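Local coordinates for shikimate kinase (Aquifex aeolicus, PDB 2PT5), which probably catalyses the magnesium-dependent transfer of phosphate from ATP to the 3-hydroxyl group of shikimate, the fifth of seven steps leading to chorismate, at residues I3-F8 / S14-L19; S21-I26 / E156-L161; E61-L66 / V72-G77. All coordinates share one frame; numbering follows the deposited sequence.

Contact 1: residues I3-F8 / S14-L19; sequences IYLIGF and STVGSL
L5, on strand 2-6, faces G17, on helix 13-24, with their CA atoms 7.2 Å apart; this is the nearest backbone approach of the two segments. The whole contact depends on one leucine branch. CD1 of L5 reaches the helix and meets the backbone at G17, lying 3.5 Å from G17 CA and 3.6 Å from G17 N. The first of these is shorter than a usual carbon-carbon contact, so the packing here is tight. Because G17 carries no side chain, the methyl rests on the main chain itself. The torsions account for the reach: CG of L5 stands opposite the carbonyl carbon (chi1 -57°), and CD1 is then extended away from CA (chi2 -174°), which carries it from the strand to the helix. A looser touch falls on the preceding helical residue, where L5 CD1 is 4.3 Å from V16 CG1. The contact is van der Waals throughout, and the three residues involved are buried, although together the segments cover just 95 Å² of each other's surface. Between them runs the loop predicted to bind ATP, whose strand-loop-helix form is consistent with a P-loop (Walker A motif); S14 and T15 belong to the predicted ATP site. V97 of strand 95-100 also packs on L5, while V16 touches I99 of that strand and I157 of helix 150-162. The helix is thus seated over strands 2-6 and 95-100, with helix 150-162 beside it.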
ATOM      1  N   ILE A   3      -7.279  -8.447  -4.306  1.00 33.61           N
ATOM      2  CA  ILE A   3      -6.438  -8.435  -3.116  1.00 31.78           C
ATOM      3  C   ILE A   3      -5.725  -7.096  -2.984  1.00 32.15           C
ATOM      4  O   ILE A   3      -4.967  -6.688  -3.868  1.00 32.39           O
ATOM      5  CB  ILE A   3      -5.390  -9.553  -3.183  1.00 31.72           C
ATOM      6  CG1 ILE A   3      -6.090 -10.915  -3.257  1.00 35.30           C
ATOM      7  CG2 ILE A   3      -4.472  -9.479  -1.971  1.00 33.09           C
ATOM      8  CD1 ILE A   3      -5.147 -12.047  -3.637  1.00 39.16           C
ATOM      9  N   TYR A   4      -5.958  -6.410  -1.875  1.00 29.21           N
ATOM     10  CA  TYR A   4      -5.323  -5.115  -1.673  1.00 33.34           C
ATOM     11  C   TYR A   4      -4.199  -5.173  -0.658  1.00 31.45           C
ATOM     12  O   TYR A   4      -4.365  -5.727   0.428  1.00 32.19           O
ATOM     13  CB  TYR A   4      -6.358  -4.082  -1.226  1.00 36.64           C
ATOM     14  CG  TYR A   4      -7.516  -3.928  -2.184  1.00 33.30           C
ATOM     15  CD1 TYR A   4      -8.672  -4.693  -2.042  1.00 31.81           C
ATOM     16  CD2 TYR A   4      -7.452  -3.016  -3.241  1.00 33.50           C
ATOM     17  CE1 TYR A   4      -9.746  -4.553  -2.934  1.00 34.88           C
ATOM     18  CE2 TYR A   4      -8.515  -2.870  -4.139  1.00 34.78           C
ATOM     19  CZ  TYR A   4      -9.662  -3.639  -3.978  1.00 35.17           C
ATOM     20  OH  TYR A   4     -10.723  -3.493  -4.858  1.00 35.99           O
ATOM     21  N   LEU A   5      -3.055  -4.595  -1.011  1.00 29.02           N
ATOM     22  CA  LEU A   5      -1.917  -4.574  -0.100  1.00 30.33           C
ATOM     23  C   LEU A   5      -1.779  -3.164   0.459  1.00 31.47           C
ATOM     24  O   LEU A   5      -1.742  -2.201  -0.291  1.00 33.79           O
ATOM     25  CB  LEU A   5      -0.630  -4.974  -0.826  1.00 30.11           C
ATOM     26  CG  LEU A   5      -0.609  -6.342  -1.518  1.00 31.68           C
ATOM     27  CD1 LEU A   5       0.795  -6.602  -2.040  1.00 27.67           C
ATOM     28  CD2 LEU A   5      -1.041  -7.442  -0.556  1.00 26.96           C
ATOM     29  N   ILE A   6      -1.711  -3.048   1.782  1.00 30.87           N
ATOM     30  CA  ILE A   6      -1.590  -1.742   2.408  1.00 33.19           C
ATOM     31  C   ILE A   6      -0.458  -1.742   3.421  1.00 32.07           C
ATOM     32  O   ILE A   6      -0.050  -2.797   3.912  1.00 26.56           O
ATOM     33  CB  ILE A   6      -2.920  -1.335   3.102  1.00 32.29           C
ATOM     34  CG1 ILE A   6      -3.153  -2.182   4.356  1.00 32.61           C
ATOM     35  CG2 ILE A   6      -4.081  -1.545   2.146  1.00 33.06           C
ATOM     36  CD1 ILE A   6      -4.496  -1.916   5.043  1.00 35.36           C
ATOM     37  N   GLY A   7       0.053  -0.556   3.725  1.00 31.44           N
ATOM     38  CA  GLY A   7       1.138  -0.438   4.680  1.00 30.36           C
ATOM     39  C   GLY A   7       2.056   0.696   4.272  1.00 36.51           C
ATOM     40  O   GLY A   7       1.787   1.399   3.288  1.00 32.58           O
ATOM     41  N   PHE A   8       3.150   0.874   5.006  1.00 30.26           N
ATOM     42  CA  PHE A   8       4.079   1.947   4.687  1.00 34.52           C
ATOM     43  C   PHE A   8       4.852   1.666   3.395  1.00 37.07           C
ATOM     44  O   PHE A   8       5.004   0.515   2.966  1.00 29.20           O
ATOM     45  CB  PHE A   8       5.044   2.201   5.861  1.00 27.16           C
ATOM     46  CG  PHE A   8       4.349   2.608   7.135  1.00 32.37           C
ATOM     47  CD1 PHE A   8       4.079   1.669   8.134  1.00 34.53           C
ATOM     48  CD2 PHE A   8       3.914   3.919   7.316  1.00 30.43           C
ATOM     49  CE1 PHE A   8       3.384   2.028   9.299  1.00 30.84           C
ATOM     50  CE2 PHE A   8       3.220   4.289   8.475  1.00 33.95           C
ATOM     51  CZ  PHE A   8       2.955   3.337   9.469  1.00 26.50           C
ATOM     52  N   SER A  14       4.897  -3.389  -3.222  1.00 47.58           N
ATOM     53  CA  SER A  14       5.101  -3.572  -4.655  1.00 51.60           C
ATOM     54  C   SER A  14       5.751  -4.921  -5.001  1.00 52.69           C
ATOM     55  O   SER A  14       5.267  -5.640  -5.875  1.00 52.97           O
ATOM     56  CB  SER A  14       5.958  -2.425  -5.204  1.00 50.63           C
ATOM     57  OG  SER A  14       6.039  -2.481  -6.617  1.00 63.33           O
ATOM     58  N   THR A  15       6.836  -5.266  -4.313  1.00 45.45           N
ATOM     59  CA  THR A  15       7.535  -6.521  -4.572  1.00 41.72           C
ATOM     60  C   THR A  15       6.692  -7.753  -4.217  1.00 39.74           C
ATOM     61  O   THR A  15       6.554  -8.682  -5.016  1.00 35.59           O
ATOM     62  CB  THR A  15       8.871  -6.561  -3.809  1.00 46.79           C
ATOM     63  OG1 THR A  15       9.426  -7.881  -3.874  1.00 55.34           O
ATOM     64  CG2 THR A  15       8.671  -6.165  -2.364  1.00 52.36           C
ATOM     65  N   VAL A  16       6.125  -7.759  -3.017  1.00 35.39           N
ATOM     66  CA  VAL A  16       5.278  -8.860  -2.589  1.00 31.53           C
ATOM     67  C   VAL A  16       4.068  -8.975  -3.524  1.00 33.51           C
ATOM     68  O   VAL A  16       3.626 -10.076  -3.851  1.00 31.49           O
ATOM     69  CB  VAL A  16       4.804  -8.639  -1.136  1.00 32.57           C
ATOM     70  CG1 VAL A  16       3.655  -9.583  -0.800  1.00 25.94           C
ATOM     71  CG2 VAL A  16       5.987  -8.859  -0.177  1.00 29.11           C
ATOM     72  N   GLY A  17       3.546  -7.829  -3.955  1.00 26.49           N
ATOM     73  CA  GLY A  17       2.402  -7.822  -4.851  1.00 28.03           C
ATOM     74  C   GLY A  17       2.674  -8.540  -6.162  1.00 29.32           C
ATOM     75  O   GLY A  17       1.849  -9.321  -6.632  1.00 30.38           O
ATOM     76  N   SER A  18       3.827  -8.271  -6.757  1.00 25.54           N
ATOM     77  CA  SER A  18       4.205  -8.920  -8.009  1.00 33.43           C
ATOM     78  C   SER A  18       4.344 -10.432  -7.821  1.00 33.72           C
ATOM     79  O   SER A  18       3.794 -11.211  -8.602  1.00 34.13           O
ATOM     80  CB  SER A  18       5.532  -8.350  -8.528  1.00 36.08           C
ATOM     81  OG  SER A  18       5.975  -9.063  -9.677  1.00 35.12           O
ATOM     82  N   LEU A  19       5.086 -10.836  -6.792  1.00 31.39           N
ATOM     83  CA  LEU A  19       5.288 -12.252  -6.492  1.00 33.87           C
ATOM     84  C   LEU A  19       3.933 -12.919  -6.256  1.00 33.45           C
ATOM     85  O   LEU A  19       3.655 -14.014  -6.748  1.00 32.38           O
ATOM     86  CB  LEU A  19       6.167 -12.411  -5.239  1.00 33.41           C
ATOM     87  CG  LEU A  19       7.669 -12.092  -5.312  1.00 34.89           C
ATOM     88  CD1 LEU A  19       8.267 -12.121  -3.916  1.00 39.32           C
ATOM     89  CD2 LEU A  19       8.384 -13.110  -6.195  1.00 32.79           C
TER

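Contact 2: residues S21-I26 / E156-L161; sequences SRSLNI and EILLSL
L24 and L158 supply the main apolar contact, their CD2 methyls meeting at 3.8 Å. The two side chains run alongside each other, pointing opposite ways. A second, looser apolar touch joins L24 CD1 to L161 CD1 at 4.3 Å. The two methyls of L24 therefore have separate partners, one turn apart on helix 150-162. The polar-apolar contact belongs to S23, whose OG lies 3.8 Å from L158 CD2 and 4.0 Å from L158 CD1. That hydroxyl sits between the backbone N and the carbonyl carbon (chi1 69°) and is hydrogen-bonded to L20 O in its own helix, so what it gives L158 is van der Waals contact. Within segment 156-161, E156 O accepts both S160 OG and S160 N, each at 3.0 Å, from opposite faces of the carbonyl plane. Past L24 the chain turns at N25, which has a positive phi of 60°, and I26 N bonds to S21 O at 2.9 Å. L24 and L161 both also touch I3 of strand 2-6. Two helices packed side by side over one face of a parallel sheet, as here, belong to the layered alpha/beta/alpha architecture of P-loop kinases; this surface contact lies away from the annotated sites.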
ATOM      1  N   SER A  21       0.888 -11.914  -7.307  1.00 33.06           N
ATOM      2  CA  SER A  21       0.093 -11.989  -8.530  1.00 35.18           C
ATOM      3  C   SER A  21       0.592 -13.097  -9.446  1.00 34.56           C
ATOM      4  O   SER A  21      -0.177 -13.703 -10.198  1.00 32.04           O
ATOM      5  CB  SER A  21       0.117 -10.654  -9.277  1.00 34.14           C
ATOM      6  OG  SER A  21       1.220 -10.573 -10.158  1.00 45.69           O
ATOM      7  N   ARG A  22       1.889 -13.362  -9.376  1.00 32.45           N
ATOM      8  CA  ARG A  22       2.482 -14.399 -10.201  1.00 31.16           C
ATOM      9  C   ARG A  22       2.123 -15.804  -9.731  1.00 36.24           C
ATOM     10  O   ARG A  22       1.957 -16.704 -10.549  1.00 35.36           O
ATOM     11  CB  ARG A  22       3.999 -14.215 -10.255  1.00 30.55           C
ATOM     12  CG  ARG A  22       4.398 -13.168 -11.279  1.00 29.74           C
ATOM     13  CD  ARG A  22       5.898 -13.101 -11.460  1.00 38.64           C
ATOM     14  NE  ARG A  22       6.518 -12.093 -10.609  1.00 34.76           N
ATOM     15  CZ  ARG A  22       7.825 -12.019 -10.385  1.00 38.06           C
ATOM     16  NH1 ARG A  22       8.640 -12.910 -10.948  1.00 29.88           N
ATOM     17  NH2 ARG A  22       8.314 -11.046  -9.622  1.00 32.33           N
ATOM     18  N   SER A  23       1.997 -15.989  -8.418  1.00 31.66           N
ATOM     19  CA  SER A  23       1.644 -17.294  -7.869  1.00 33.25           C
ATOM     20  C   SER A  23       0.145 -17.571  -7.972  1.00 31.31           C
ATOM     21  O   SER A  23      -0.283 -18.711  -7.832  1.00 31.32           O
ATOM     22  CB  SER A  23       2.047 -17.377  -6.402  1.00 28.68           C
ATOM     23  OG  SER A  23       1.237 -16.511  -5.636  1.00 35.93           O
ATOM     24  N   LEU A  24      -0.647 -16.526  -8.192  1.00 30.33           N
ATOM     25  CA  LEU A  24      -2.097 -16.675  -8.301  1.00 32.39           C
ATOM     26  C   LEU A  24      -2.558 -16.505  -9.745  1.00 31.81           C
ATOM     27  O   LEU A  24      -3.739 -16.625 -10.036  1.00 31.74           O
ATOM     28  CB  LEU A  24      -2.812 -15.638  -7.415  1.00 31.71           C
ATOM     29  CG  LEU A  24      -2.549 -15.731  -5.903  1.00 38.01           C
ATOM     30  CD1 LEU A  24      -3.191 -14.538  -5.191  1.00 28.27           C
ATOM     31  CD2 LEU A  24      -3.103 -17.055  -5.359  1.00 31.17           C
ATOM     32  N   ASN A  25      -1.622 -16.211 -10.641  1.00 37.23           N
ATOM     33  CA  ASN A  25      -1.945 -16.017 -12.051  1.00 36.50           C
ATOM     34  C   ASN A  25      -2.927 -14.884 -12.305  1.00 39.94           C
ATOM     35  O   ASN A  25      -3.865 -15.036 -13.081  1.00 43.58           O
ATOM     36  CB  ASN A  25      -2.510 -17.306 -12.649  1.00 43.30           C
ATOM     37  CG  ASN A  25      -1.730 -17.763 -13.854  1.00 51.31           C
ATOM     38  OD1 ASN A  25      -1.666 -17.065 -14.872  1.00 45.79           O
ATOM     39  ND2 ASN A  25      -1.114 -18.934 -13.746  1.00 55.42           N
ATOM     40  N   ILE A  26      -2.722 -13.752 -11.640  1.00 36.52           N
ATOM     41  CA  ILE A  26      -3.575 -12.589 -11.825  1.00 33.02           C
ATOM     42  C   ILE A  26      -2.663 -11.379 -11.942  1.00 34.05           C
ATOM     43  O   ILE A  26      -1.551 -11.385 -11.415  1.00 32.50           O
ATOM     44  CB  ILE A  26      -4.544 -12.395 -10.640  1.00 35.29           C
ATOM     45  CG1 ILE A  26      -3.762 -12.272  -9.325  1.00 34.36           C
ATOM     46  CG2 ILE A  26      -5.514 -13.564 -10.587  1.00 39.78           C
ATOM     47  CD1 ILE A  26      -4.648 -12.153  -8.088  1.00 30.40           C
ATOM     48  N   GLU A 156       3.123 -16.431   3.657  1.00 38.34           N
ATOM     49  CA  GLU A 156       2.249 -16.042   4.759  1.00 37.30           C
ATOM     50  C   GLU A 156       0.878 -15.673   4.207  1.00 32.76           C
ATOM     51  O   GLU A 156      -0.154 -16.137   4.697  1.00 31.47           O
ATOM     52  CB  GLU A 156       2.832 -14.834   5.502  1.00 47.02           C
ATOM     53  CG  GLU A 156       4.005 -15.136   6.430  1.00 55.57           C
ATOM     54  CD  GLU A 156       4.659 -13.868   6.977  1.00 65.63           C
ATOM     55  OE1 GLU A 156       3.937 -12.998   7.511  1.00 69.53           O
ATOM     56  OE2 GLU A 156       5.898 -13.739   6.875  1.00 68.75           O
ATOM     57  N   ILE A 157       0.868 -14.833   3.179  1.00 27.24           N
ATOM     58  CA  ILE A 157      -0.389 -14.403   2.586  1.00 32.32           C
ATOM     59  C   ILE A 157      -1.155 -15.566   1.963  1.00 32.46           C
ATOM     60  O   ILE A 157      -2.350 -15.724   2.201  1.00 31.97           O
ATOM     61  CB  ILE A 157      -0.155 -13.305   1.533  1.00 31.82           C
ATOM     62  CG1 ILE A 157       0.436 -12.064   2.214  1.00 26.96           C
ATOM     63  CG2 ILE A 157      -1.471 -12.945   0.847  1.00 33.39           C
ATOM     64  CD1 ILE A 157       0.957 -11.042   1.241  1.00 35.24           C
ATOM     65  N   LEU A 158      -0.467 -16.378   1.163  1.00 34.18           N
ATOM     66  CA  LEU A 158      -1.113 -17.523   0.535  1.00 32.69           C
ATOM     67  C   LEU A 158      -1.775 -18.389   1.603  1.00 37.06           C
ATOM     68  O   LEU A 158      -2.963 -18.697   1.506  1.00 38.26           O
ATOM     69  CB  LEU A 158      -0.086 -18.341  -0.261  1.00 28.56           C
ATOM     70  CG  LEU A 158       0.440 -17.603  -1.498  1.00 25.08           C
ATOM     71  CD1 LEU A 158       1.542 -18.404  -2.165  1.00 31.01           C
ATOM     72  CD2 LEU A 158      -0.719 -17.377  -2.466  1.00 26.20           C
ATOM     73  N   LEU A 159      -1.016 -18.764   2.629  1.00 35.26           N
ATOM     74  CA  LEU A 159      -1.568 -19.593   3.699  1.00 41.21           C
ATOM     75  C   LEU A 159      -2.795 -18.953   4.340  1.00 42.81           C
ATOM     76  O   LEU A 159      -3.743 -19.648   4.708  1.00 46.25           O
ATOM     77  CB  LEU A 159      -0.505 -19.884   4.766  1.00 43.08           C
ATOM     78  CG  LEU A 159       0.536 -20.938   4.355  1.00 44.23           C
ATOM     79  CD1 LEU A 159       1.578 -21.106   5.457  1.00 45.21           C
ATOM     80  CD2 LEU A 159      -0.164 -22.262   4.079  1.00 43.67           C
ATOM     81  N   SER A 160      -2.783 -17.631   4.470  1.00 41.91           N
ATOM     82  CA  SER A 160      -3.917 -16.936   5.055  1.00 40.59           C
ATOM     83  C   SER A 160      -5.081 -16.953   4.078  1.00 40.40           C
ATOM     84  O   SER A 160      -6.217 -17.191   4.471  1.00 40.81           O
ATOM     85  CB  SER A 160      -3.554 -15.489   5.400  1.00 43.04           C
ATOM     86  OG  SER A 160      -2.526 -15.444   6.372  1.00 47.96           O
ATOM     87  N   LEU A 161      -4.802 -16.715   2.799  1.00 42.54           N
ATOM     88  CA  LEU A 161      -5.870 -16.719   1.798  1.00 46.56           C
ATOM     89  C   LEU A 161      -6.497 -18.102   1.656  1.00 49.19           C
ATOM     90  O   LEU A 161      -7.709 -18.223   1.493  1.00 50.75           O
ATOM     91  CB  LEU A 161      -5.348 -16.242   0.435  1.00 45.62           C
ATOM     92  CG  LEU A 161      -4.989 -14.757   0.312  1.00 45.56           C
ATOM     93  CD1 LEU A 161      -4.559 -14.448  -1.117  1.00 45.46           C
ATOM     94  CD2 LEU A 161      -6.183 -13.904   0.691  1.00 47.06           C
TER

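Contact 3: residues E61-L66 / V72-G77; sequences EVLKDL and VVISTG
I74 is the residue on which L63 and L66 both converge, and it presents a different branch to each. Its CG2 faces L63 and its CD1 faces L66, a division set by the first torsion (chi1 -64°), which places CG1 opposite the carbonyl carbon and CG2 opposite the backbone N. L63 and I74 cross obliquely, with L63 CD1 4.1 Å from I74 CG2. The CB of L63 does not point straight at the strand. Its CG, opposite the backbone N (chi1 175°), brings the branched end nearer than the start of the side chain would suggest. L66, by contrast, is aimed at the strand from its base: it is L66 CB, not a terminal methyl, that comes within 3.8 Å of I74 CD1. The same methyl is 4.1 Å from L66 C, so the end of the isoleucine lies against the root of the leucine and its main chain. A looser contact follows at the start of the strand, where V72 CG1 is 4.2 Å from L66 O. All four touching residues are buried, and the interface, covering 185 Å² over both sides, is made by van der Waals packing. The axes of helix 61-66 and strand 72-75 run antiparallel at 169°, with a closest approach of 10.3 Å, as befits a helix that packs on the strand it leads into through a short loop. L66 also touches Y29 of strand 28-30, I74 touches V31 of helix 31-39, and V62 touches V35 and R38 of that helix, while L63 meets A86 and M90 of helix 84-91. The last turns of helix 52-66 thus cover strand 72-75 between helices 31-39 and 84-91, in the connection that joins parallel neighbouring strands 28-30 and 72-75.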
ATOM      1  N   GLU A  61      -9.574   7.632  -7.220  1.00 48.58           N
ATOM      2  CA  GLU A  61     -10.248   7.382  -8.491  1.00 50.05           C
ATOM      3  C   GLU A  61      -9.565   6.211  -9.181  1.00 47.01           C
ATOM      4  O   GLU A  61     -10.223   5.293  -9.684  1.00 43.85           O
ATOM      5  CB  GLU A  61     -10.159   8.607  -9.406  1.00 59.77           C
ATOM      6  CG  GLU A  61     -10.556   8.309 -10.856  1.00 74.07           C
ATOM      7  CD  GLU A  61     -10.244   9.448 -11.820  1.00 81.90           C
ATOM      8  OE1 GLU A  61     -10.395   9.240 -13.044  1.00 83.86           O
ATOM      9  OE2 GLU A  61      -9.854  10.544 -11.359  1.00 86.81           O
ATOM     10  N   VAL A  62      -8.236   6.255  -9.203  1.00 41.28           N
ATOM     11  CA  VAL A  62      -7.451   5.208  -9.835  1.00 39.49           C
ATOM     12  C   VAL A  62      -7.703   3.868  -9.153  1.00 39.02           C
ATOM     13  O   VAL A  62      -7.749   2.827  -9.811  1.00 35.06           O
ATOM     14  CB  VAL A  62      -5.943   5.543  -9.785  1.00 38.06           C
ATOM     15  CG1 VAL A  62      -5.136   4.401 -10.353  1.00 29.79           C
ATOM     16  CG2 VAL A  62      -5.672   6.822 -10.573  1.00 43.20           C
ATOM     17  N   LEU A  63      -7.865   3.902  -7.833  1.00 36.39           N
ATOM     18  CA  LEU A  63      -8.110   2.687  -7.078  1.00 37.40           C
ATOM     19  C   LEU A  63      -9.403   2.051  -7.554  1.00 40.10           C
ATOM     20  O   LEU A  63      -9.444   0.851  -7.841  1.00 39.33           O
ATOM     21  CB  LEU A  63      -8.215   2.992  -5.583  1.00 34.49           C
ATOM     22  CG  LEU A  63      -8.602   1.809  -4.700  1.00 36.42           C
ATOM     23  CD1 LEU A  63      -7.524   0.729  -4.790  1.00 37.38           C
ATOM     24  CD2 LEU A  63      -8.776   2.285  -3.248  1.00 41.59           C
ATOM     25  N   LYS A  64     -10.460   2.857  -7.633  1.00 39.83           N
ATOM     26  CA  LYS A  64     -11.756   2.360  -8.077  1.00 42.76           C
ATOM     27  C   LYS A  64     -11.695   1.793  -9.495  1.00 38.74           C
ATOM     28  O   LYS A  64     -12.185   0.694  -9.744  1.00 39.97           O
ATOM     29  CB  LYS A  64     -12.815   3.464  -8.015  1.00 43.97           C
ATOM     30  CG  LYS A  64     -13.084   4.021  -6.629  1.00 45.09           C
ATOM     31  CD  LYS A  64     -14.529   4.497  -6.538  1.00 51.52           C
ATOM     32  CE  LYS A  64     -14.707   5.619  -5.526  1.00 56.82           C
ATOM     33  NZ  LYS A  64     -14.021   6.868  -5.972  1.00 59.26           N
ATOM     34  N   ASP A  65     -11.089   2.535 -10.418  1.00 37.83           N
ATOM     35  CA  ASP A  65     -10.968   2.078 -11.804  1.00 38.96           C
ATOM     36  C   ASP A  65     -10.257   0.718 -11.888  1.00 39.08           C
ATOM     37  O   ASP A  65     -10.683  -0.185 -12.617  1.00 37.88           O
ATOM     38  CB  ASP A  65     -10.211   3.120 -12.639  1.00 46.55           C
ATOM     39  CG  ASP A  65     -10.996   4.414 -12.815  1.00 52.74           C
ATOM     40  OD1 ASP A  65     -10.513   5.312 -13.539  1.00 54.42           O
ATOM     41  OD2 ASP A  65     -12.097   4.533 -12.231  1.00 54.89           O
ATOM     42  N   LEU A  66      -9.165   0.580 -11.143  1.00 37.88           N
ATOM     43  CA  LEU A  66      -8.404  -0.669 -11.102  1.00 37.86           C
ATOM     44  C   LEU A  66      -9.266  -1.800 -10.522  1.00 36.94           C
ATOM     45  O   LEU A  66      -9.136  -2.968 -10.911  1.00 36.92           O
ATOM     46  CB  LEU A  66      -7.146  -0.480 -10.235  1.00 28.83           C
ATOM     47  CG  LEU A  66      -5.818  -0.024 -10.866  1.00 35.90           C
ATOM     48  CD1 LEU A  66      -6.020   1.074 -11.888  1.00 35.74           C
ATOM     49  CD2 LEU A  66      -4.887   0.449  -9.754  1.00 31.61           C
ATOM     50  N   VAL A  72      -7.224  -9.356  -9.426  1.00 38.82           N
ATOM     51  CA  VAL A  72      -6.088  -8.449  -9.474  1.00 35.59           C
ATOM     52  C   VAL A  72      -5.515  -8.215  -8.079  1.00 33.26           C
ATOM     53  O   VAL A  72      -6.224  -8.339  -7.072  1.00 35.38           O
ATOM     54  CB  VAL A  72      -6.538  -7.083 -10.062  1.00 33.43           C
ATOM     55  CG1 VAL A  72      -7.466  -6.380  -9.069  1.00 30.54           C
ATOM     56  CG2 VAL A  72      -5.332  -6.213 -10.411  1.00 32.53           C
ATOM     57  N   VAL A  73      -4.222  -7.911  -8.027  1.00 30.24           N
ATOM     58  CA  VAL A  73      -3.558  -7.598  -6.770  1.00 24.80           C
ATOM     59  C   VAL A  73      -3.205  -6.137  -6.943  1.00 27.36           C
ATOM     60  O   VAL A  73      -2.541  -5.756  -7.919  1.00 28.09           O
ATOM     61  CB  VAL A  73      -2.267  -8.393  -6.573  1.00 27.41           C
ATOM     62  CG1 VAL A  73      -1.574  -7.944  -5.289  1.00 25.33           C
ATOM     63  CG2 VAL A  73      -2.573  -9.879  -6.526  1.00 31.02           C
ATOM     64  N   ILE A  74      -3.668  -5.310  -6.015  1.00 27.81           N
ATOM     65  CA  ILE A  74      -3.410  -3.882  -6.079  1.00 29.15           C
ATOM     66  C   ILE A  74      -2.655  -3.420  -4.841  1.00 30.59           C
ATOM     67  O   ILE A  74      -3.135  -3.616  -3.723  1.00 29.56           O
ATOM     68  CB  ILE A  74      -4.732  -3.099  -6.151  1.00 29.77           C
ATOM     69  CG1 ILE A  74      -5.469  -3.436  -7.447  1.00 32.75           C
ATOM     70  CG2 ILE A  74      -4.471  -1.614  -6.054  1.00 28.22           C
ATOM     71  CD1 ILE A  74      -6.922  -2.992  -7.429  1.00 27.47           C
ATOM     72  N   SER A  75      -1.476  -2.828  -5.044  1.00 29.22           N
ATOM     73  CA  SER A  75      -0.686  -2.294  -3.940  1.00 30.95           C
ATOM     74  C   SER A  75      -1.115  -0.831  -3.846  1.00 32.59           C
ATOM     75  O   SER A  75      -1.381  -0.194  -4.866  1.00 33.34           O
ATOM     76  CB  SER A  75       0.821  -2.396  -4.227  1.00 33.70           C
ATOM     77  OG  SER A  75       1.165  -1.729  -5.433  1.00 41.35           O
ATOM     78  N   THR A  76      -1.211  -0.311  -2.628  1.00 30.80           N
ATOM     79  CA  THR A  76      -1.645   1.069  -2.419  1.00 31.60           C
ATOM     80  C   THR A  76      -0.533   1.953  -1.855  1.00 32.08           C
ATOM     81  O   THR A  76       0.465   1.457  -1.334  1.00 34.35           O
ATOM     82  CB  THR A  76      -2.854   1.110  -1.459  1.00 29.09           C
ATOM     83  OG1 THR A  76      -2.470   0.570  -0.187  1.00 32.53           O
ATOM     84  CG2 THR A  76      -4.008   0.276  -2.014  1.00 34.06           C
ATOM     85  N   GLY A  77      -0.703   3.264  -1.961  1.00 33.11           N
ATOM     86  CA  GLY A  77       0.309   4.174  -1.444  1.00 34.77           C
ATOM     87  C   GLY A  77       0.186   4.313   0.061  1.00 34.56           C
ATOM     88  O   GLY A  77      -0.795   3.856   0.641  1.00 32.24           O
TER

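In the fold
Contacts 1 and 3, with centres about 11 Å apart, share the sheet: their neighbouring strands are joined by hydrogen bonds, I3 O to I74 N and L5 O to T76 OG1, each 2.9 Å. Their helices cover opposite faces, since L5 turns to helix 13-24 and I74 to helix 52-66. Contact 2, also centred about 11 Å from contact 1, continues the same helix 13-24 and meets it where I3 CD1 is 3.5 Å from L24 CD1. Contacts 2 and 3 are about 17 Å apart between centres. K13, of the predicted ATP site, ties contacts 1 and 3 together through NZ hydrogen bonds to G7 O and T76 O; its side chain is about 9 Å from that of I74.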